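Local coordinates for protein cadherin-related family member 2 (Mus musculus, PDB 5CYX) that probably forms calcium-dependent adhesive complexes with CDHR5 on adjacent microvilli, controlling their packing at the apical surface of epithelial cells, at residues I114-P119 with T171-N176; V212-D217 with D248-I253. One frame throughout, in Å; residues are numbered along the deposited sequence.

Contact 1: I114-P119 with T171-N176; sequences INETLP and TLSYNN. With CA (calcium ion), chain E.
Glu116 and Leu172 meet where the two backbones come closest, their CA atoms 5.0 Å apart. The CB of Leu172 is directed toward 114-119, 3.4 Å from the carbonyl O of Glu116, while the CD1 branch of Leu172 reaches Asn115 O and Ile114. There CD1 of Leu172 meets CD1 of Ile114 at 3.6 Å, the two side chains crossing at about a right angle, with Leu118 CB at the margin of the same apolar patch. Ile114 delivers that methyl with CG1 set between its backbone N and carbonyl carbon (chi1 63°).

Glu116 runs extended beyond CG, alongside 172-174, and its two carboxylate oxygens divide the work. Glu116 OE1 accepts the backbone N-H of Tyr174 at 2.8 Å. The bond is bent, with an N-H...O angle of 147°, and meets the oxygen on its anti side, 25° out of the carboxylate plane; water 2 donates to the same oxygen. Glu116 OE2 binds a calcium ion at 2.3 Å, and water 2 is itself a ligand of that ion, closing a small ring that should fix the carboxylate's rotation. In this second cadherin repeat, Glu116 thus serves as the glutamate that follows the first strand and reaches the interdomain calcium site, whose other protein ligands are Asp214, Glu215, Asp217 and Asp250. The type I turn from Asn115 to Leu118 carries it. Water 1 donates to the carbonyl oxygens of Glu116 and Leu118 and accepts from Leu172 N, 2.8 Å away, tying the backbones together. On the loop side, Ser173 OG accepts from Asn176 N in an ST motif.

Contact 2: V212-D217 with D248-I253; sequences VIDEPD and DSDKGI. With CA (calcium ion), chain E; CA (calcium ion), chain F.
Asp250 OD1 has two partners across the contact: it binds one calcium ion (chain E) at 2.3 Å and also accepts a weak hydrogen bond from the backbone N of Asp217 at 3.4 Å. The other oxygen of this carboxylate, Asp250 OD2, binds a second calcium ion (chain F) at 2.2 Å, so Asp250 bridges the two metals. The CB of Asp250 is directed toward 212-217, and chi1 of -55° sets CG beside the backbone N, with one oxygen at each ion.

Around the first ion, Asp214 OD1, Asp217 OD1 and the carbonyl O of Glu215 are the ligands from 212-217. The Asp217 and Asp250 carboxylate planes are 29° apart, those of Asp214 and Asp250 61° apart. Their oxygens come close, Asp217 OD1 lying 3.2 Å from Asp250 OD1, a proximity that the shared cation would offset. Glu116 and water 2 complete this shell.

Asp214 spends its second oxygen on the opposite loop: Gly252 N donates to the anti lone pair of Asp214 OD2 at 2.8 Å. Beyond it, Ile253 sends CD1 over the Glu215-Pro216 peptide, 3.6 Å from Pro216 CD, its side chain crossing the proline at about a right angle.

Asp248 OD1 binds the second ion and accepts from Asp250 N at 2.9 Å in an Asx turn, the N-H arriving from above the carboxylate plane. Leu218 and Glu304 add ligands to that ion. Linker acidic residues of one repeat meeting the Asp-Xaa-Asp pair of the next, with an aspartate bridging two ions, are characteristic of the calcium-binding junction between consecutive cadherin repeats, here occupied by two ions where the junction of the first and second repeats holds three.

The centres of the two contacts lie about 10 Å apart, at the end of the second cadherin repeat that faces the third. Both segments of contact 1 precede those of contact 2 along the chain. Contact 1 stays within the second repeat, whereas contact 2 joins the end of that repeat to a loop of the third. Strands 109-115 and 206-213 are parallel neighbours in one sheet, linked by backbone hydrogen bonds such as that between Ile213 and Ile114. Both contacts share the chain E calcium ion and water 2. The ion thus ties the two repeats together, consistent with calcium-dependent stiffening of an elongated adhesion molecule.

Contact 1: I114-P119 with T171-N176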
loop_
_atom_site.group_PDB
_atom_site.type_symbol
_atom_site.label_atom_id
_atom_site.label_comp_id
_atom_site.label_asym_id
_atom_site.label_seq_id
_atom_site.Cartn_x
_atom_site.Cartn_y
_atom_site.Cartn_z
ATOM N N ILE A 114 13.186 -13.919 0.215
ATOM C CA ILE A 114 11.782 -14.094 -0.137
ATOM C C ILE A 114 11.595 -15.118 -1.237
ATOM O O ILE A 114 12.459 -15.273 -2.119
ATOM C CB ILE A 114 11.131 -12.774 -0.540
ATOM C CG1 ILE A 114 11.791 -12.212 -1.807
ATOM C CG2 ILE A 114 11.185 -11.790 0.614
ATOM C CD1 ILE A 114 11.386 -10.806 -2.130
ATOM N N ASN A 115 10.476 -15.827 -1.155
ATOM C CA ASN A 115 10.077 -16.769 -2.173
ATOM C C ASN A 115 9.740 -16.017 -3.435
ATOM O O ASN A 115 9.087 -14.969 -3.361
ATOM C CB ASN A 115 8.795 -17.511 -1.763
ATOM C CG ASN A 115 9.036 -18.589 -0.735
ATOM O OD1 ASN A 115 8.104 -19.038 -0.101
ATOM N ND2 ASN A 115 10.235 -18.969 -0.537
ATOM N N GLU A 116 10.084 -16.592 -4.579
ATOM C CA GLU A 116 9.795 -15.896 -5.853
ATOM C C GLU A 116 8.276 -15.812 -6.094
ATOM O O GLU A 116 7.873 -14.904 -6.807
ATOM C CB GLU A 116 10.493 -16.525 -7.045
ATOM C CG GLU A 116 9.901 -17.805 -7.597
ATOM C CD GLU A 116 10.741 -18.486 -8.687
ATOM O OE1 GLU A 116 11.450 -17.836 -9.543
ATOM O OE2 GLU A 116 10.627 -19.740 -8.729
ATOM N N THR A 117 7.466 -16.727 -5.533
ATOM C CA THR A 117 5.962 -16.634 -5.673
ATOM C C THR A 117 5.303 -15.624 -4.735
ATOM O O THR A 117 4.103 -15.509 -4.754
ATOM C CB THR A 117 5.219 -17.975 -5.468
ATOM O OG1 THR A 117 5.598 -18.531 -4.221
ATOM C CG2 THR A 117 5.528 -18.959 -6.569
ATOM N N LEU A 118 6.069 -14.922 -3.890
ATOM C CA LEU A 118 5.516 -13.865 -3.046
ATOM C C LEU A 118 4.493 -12.991 -3.828
ATOM O O LEU A 118 4.829 -12.424 -4.891
ATOM C CB LEU A 118 6.621 -12.989 -2.481
ATOM C CG LEU A 118 6.216 -12.008 -1.391
ATOM C CD1 LEU A 118 5.706 -12.719 -0.125
ATOM C CD2 LEU A 118 7.394 -11.092 -1.085
ATOM N N PRO A 119 3.259 -12.883 -3.313
ATOM C CA PRO A 119 2.289 -12.096 -4.094
ATOM C C PRO A 119 2.536 -10.577 -4.101
ATOM O O PRO A 119 3.080 -9.989 -3.153
ATOM C CB PRO A 119 0.943 -12.396 -3.447
ATOM C CG PRO A 119 1.163 -13.550 -2.517
ATOM C CD PRO A 119 2.607 -13.652 -2.219
ATOM N N THR A 171 6.115 -9.104 -10.132
ATOM C CA THR A 171 6.312 -10.509 -9.807
ATOM C C THR A 171 7.794 -10.806 -9.916
ATOM O O THR A 171 8.514 -10.211 -10.744
ATOM C CB THR A 171 5.649 -11.426 -10.843
ATOM O OG1 THR A 171 6.077 -10.960 -12.127
ATOM C CG2 THR A 171 4.116 -11.355 -10.811
ATOM N N LEU A 172 8.248 -11.717 -9.090
ATOM C CA LEU A 172 9.672 -12.061 -9.061
ATOM C C LEU A 172 9.945 -13.223 -10.001
ATOM O O LEU A 172 9.062 -13.974 -10.308
ATOM C CB LEU A 172 10.063 -12.505 -7.628
ATOM C CG LEU A 172 9.833 -11.503 -6.503
ATOM C CD1 LEU A 172 9.871 -12.061 -5.088
ATOM C CD2 LEU A 172 10.838 -10.398 -6.617
ATOM N N SER A 173 11.216 -13.432 -10.379
ATOM C CA SER A 173 11.637 -14.713 -10.999
ATOM C C SER A 173 13.121 -14.961 -10.787
ATOM O O SER A 173 13.947 -14.238 -11.354
ATOM C CB SER A 173 11.356 -14.744 -12.517
ATOM O OG SER A 173 11.786 -16.010 -13.046
ATOM N N TYR A 174 13.443 -15.970 -9.966
ATOM C CA TYR A 174 14.818 -16.379 -9.753
ATOM C C TYR A 174 15.564 -16.616 -11.077
ATOM O O TYR A 174 16.663 -16.184 -11.226
ATOM C CB TYR A 174 14.883 -17.633 -8.845
ATOM C CG TYR A 174 16.284 -18.224 -8.646
ATOM C CD1 TYR A 174 16.885 -19.001 -9.620
ATOM C CD2 TYR A 174 16.999 -18.020 -7.458
ATOM C CE1 TYR A 174 18.185 -19.539 -9.418
ATOM C CE2 TYR A 174 18.291 -18.530 -7.270
ATOM C CZ TYR A 174 18.866 -19.302 -8.241
ATOM O OH TYR A 174 20.145 -19.848 -8.049
ATOM N N ASN A 175 14.956 -17.344 -11.990
ATOM C CA ASN A 175 15.549 -17.747 -13.265
ATOM C C ASN A 175 15.422 -16.757 -14.435
ATOM O O ASN A 175 16.259 -16.724 -15.296
ATOM C CB ASN A 175 14.896 -19.061 -13.685
ATOM C CG ASN A 175 15.208 -20.170 -12.708
ATOM O OD1 ASN A 175 14.405 -20.510 -11.794
ATOM N ND2 ASN A 175 16.396 -20.656 -12.820
ATOM N N ASN A 176 14.356 -15.980 -14.474
ATOM C CA ASN A 176 14.159 -15.045 -15.581
ATOM C C ASN A 176 14.339 -13.566 -15.291
ATOM O O ASN A 176 14.361 -12.774 -16.240
ATOM C CB ASN A 176 12.793 -15.298 -16.193
ATOM C CG ASN A 176 12.649 -16.734 -16.653
ATOM O OD1 ASN A 176 11.744 -17.472 -16.218
ATOM N ND2 ASN A 176 13.578 -17.156 -17.509
HETATM CA CA CA E . 11.158 -21.377 -10.216
HETATM O O HOH W 1 6.267 -12.640 -7.303
HETATM O O HOH W 2 11.798 -19.505 -11.531
#

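Contact 2: V212-D217 with D248-I253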
loop_
_atom_site.group_PDB
_atom_site.type_symbol
_atom_site.label_atom_id
_atom_site.label_comp_id
_atom_site.label_asym_id
_atom_site.label_seq_id
_atom_site.Cartn_x
_atom_site.Cartn_y
_atom_site.Cartn_z
ATOM N N VAL A 212 16.247 -13.984 -3.620
ATOM C CA VAL A 212 15.060 -14.626 -4.126
ATOM C C VAL A 212 15.283 -16.107 -4.153
ATOM O O VAL A 212 16.301 -16.567 -4.698
ATOM C CB VAL A 212 14.756 -14.160 -5.555
ATOM C CG1 VAL A 212 13.406 -14.729 -6.012
ATOM C CG2 VAL A 212 14.760 -12.637 -5.597
ATOM N N ILE A 213 14.338 -16.839 -3.582
ATOM C CA ILE A 213 14.372 -18.288 -3.464
ATOM C C ILE A 213 13.628 -18.895 -4.632
ATOM O O ILE A 213 12.459 -18.547 -4.934
ATOM C CB ILE A 213 13.693 -18.728 -2.145
ATOM C CG1 ILE A 213 14.519 -18.265 -0.944
ATOM C CG2 ILE A 213 13.426 -20.237 -2.093
ATOM C CD1 ILE A 213 13.743 -18.382 0.374
ATOM N N ASP A 214 14.301 -19.807 -5.305
ATOM C CA ASP A 214 13.753 -20.468 -6.470
ATOM C C ASP A 214 12.742 -21.513 -5.993
ATOM O O ASP A 214 13.033 -22.332 -5.078
ATOM C CB ASP A 214 14.855 -21.113 -7.309
ATOM C CG ASP A 214 14.409 -21.447 -8.720
ATOM O OD1 ASP A 214 13.208 -21.148 -9.135
ATOM O OD2 ASP A 214 15.278 -21.988 -9.421
ATOM N N GLU A 215 11.546 -21.450 -6.587
ATOM C CA GLU A 215 10.490 -22.415 -6.278
ATOM C C GLU A 215 10.164 -23.251 -7.511
ATOM O O GLU A 215 10.406 -22.813 -8.604
ATOM C CB GLU A 215 9.254 -21.704 -5.774
ATOM C CG GLU A 215 9.425 -21.056 -4.404
ATOM C CD GLU A 215 8.113 -20.383 -3.980
ATOM O OE1 GLU A 215 7.791 -19.249 -4.415
ATOM O OE2 GLU A 215 7.373 -21.017 -3.227
ATOM N N PRO A 216 9.672 -24.483 -7.324
ATOM C CA PRO A 216 9.539 -25.365 -8.469
ATOM C C PRO A 216 8.281 -25.048 -9.288
ATOM O O PRO A 216 7.202 -25.536 -8.969
ATOM C CB PRO A 216 9.487 -26.748 -7.846
ATOM C CG PRO A 216 8.952 -26.535 -6.464
ATOM C CD PRO A 216 9.442 -25.184 -6.041
ATOM N N ASP A 217 8.440 -24.197 -10.300
ATOM C CA ASP A 217 7.324 -23.834 -11.172
ATOM C C ASP A 217 7.693 -23.701 -12.638
ATOM O O ASP A 217 6.957 -23.083 -13.379
ATOM C CB ASP A 217 6.724 -22.506 -10.695
ATOM C CG ASP A 217 7.708 -21.335 -10.780
ATOM O OD1 ASP A 217 8.943 -21.491 -11.026
ATOM O OD2 ASP A 217 7.213 -20.221 -10.579
ATOM N N ASP A 248 15.942 -29.797 -15.156
ATOM C CA ASP A 248 15.022 -28.899 -14.480
ATOM C C ASP A 248 15.375 -27.453 -14.832
ATOM O O ASP A 248 16.522 -27.037 -14.670
ATOM C CB ASP A 248 15.129 -29.153 -12.984
ATOM C CG ASP A 248 14.216 -28.305 -12.167
ATOM O OD1 ASP A 248 13.357 -27.617 -12.750
ATOM O OD2 ASP A 248 14.347 -28.353 -10.924
ATOM N N SER A 249 14.385 -26.691 -15.326
ATOM C CA SER A 249 14.598 -25.285 -15.658
ATOM C C SER A 249 14.721 -24.414 -14.432
ATOM O O SER A 249 15.219 -23.300 -14.514
ATOM C CB SER A 249 13.475 -24.768 -16.584
ATOM O OG SER A 249 13.443 -25.555 -17.730
ATOM N N ASP A 250 14.289 -24.922 -13.259
ATOM C CA ASP A 250 14.498 -24.200 -12.020
ATOM C C ASP A 250 15.948 -24.467 -11.568
ATOM O O ASP A 250 16.253 -25.470 -10.869
ATOM C CB ASP A 250 13.470 -24.596 -10.937
ATOM C CG ASP A 250 12.017 -24.439 -11.397
ATOM O OD1 ASP A 250 11.541 -23.330 -11.442
ATOM O OD2 ASP A 250 11.347 -25.446 -11.729
ATOM N N LYS A 251 16.828 -23.537 -11.912
ATOM C CA LYS A 251 18.281 -23.699 -11.735
ATOM C C LYS A 251 18.720 -23.530 -10.279
ATOM O O LYS A 251 19.807 -23.893 -9.950
ATOM C CB LYS A 251 19.104 -22.761 -12.633
ATOM C CG LYS A 251 18.764 -22.824 -14.115
ATOM C CD LYS A 251 19.084 -24.170 -14.738
ATOM C CE LYS A 251 18.709 -24.166 -16.210
ATOM N NZ LYS A 251 18.633 -25.543 -16.760
ATOM N N GLY A 252 17.881 -22.958 -9.439
ATOM C CA GLY A 252 18.102 -22.930 -8.013
ATOM C C GLY A 252 17.715 -24.214 -7.299
ATOM O O GLY A 252 17.925 -24.333 -6.112
ATOM N N ILE A 253 17.128 -25.143 -8.038
ATOM C CA ILE A 253 16.611 -26.380 -7.546
ATOM C C ILE A 253 17.330 -27.550 -8.176
ATOM O O ILE A 253 17.836 -28.381 -7.449
ATOM C CB ILE A 253 15.050 -26.468 -7.695
ATOM C CG1 ILE A 253 14.385 -25.441 -6.765
ATOM C CG2 ILE A 253 14.508 -27.841 -7.271
ATOM C CD1 ILE A 253 12.924 -25.090 -7.094
HETATM CA CA CA E . 11.158 -21.377 -10.216
HETATM CA CA CA F . 11.018 -27.574 -12.143
HETATM O O HOH W 3 11.956 -27.837 -9.844
HETATM O O HOH W 2 11.798 -19.505 -11.531
HETATM O O HOH W 4 8.613 -27.586 -11.313
#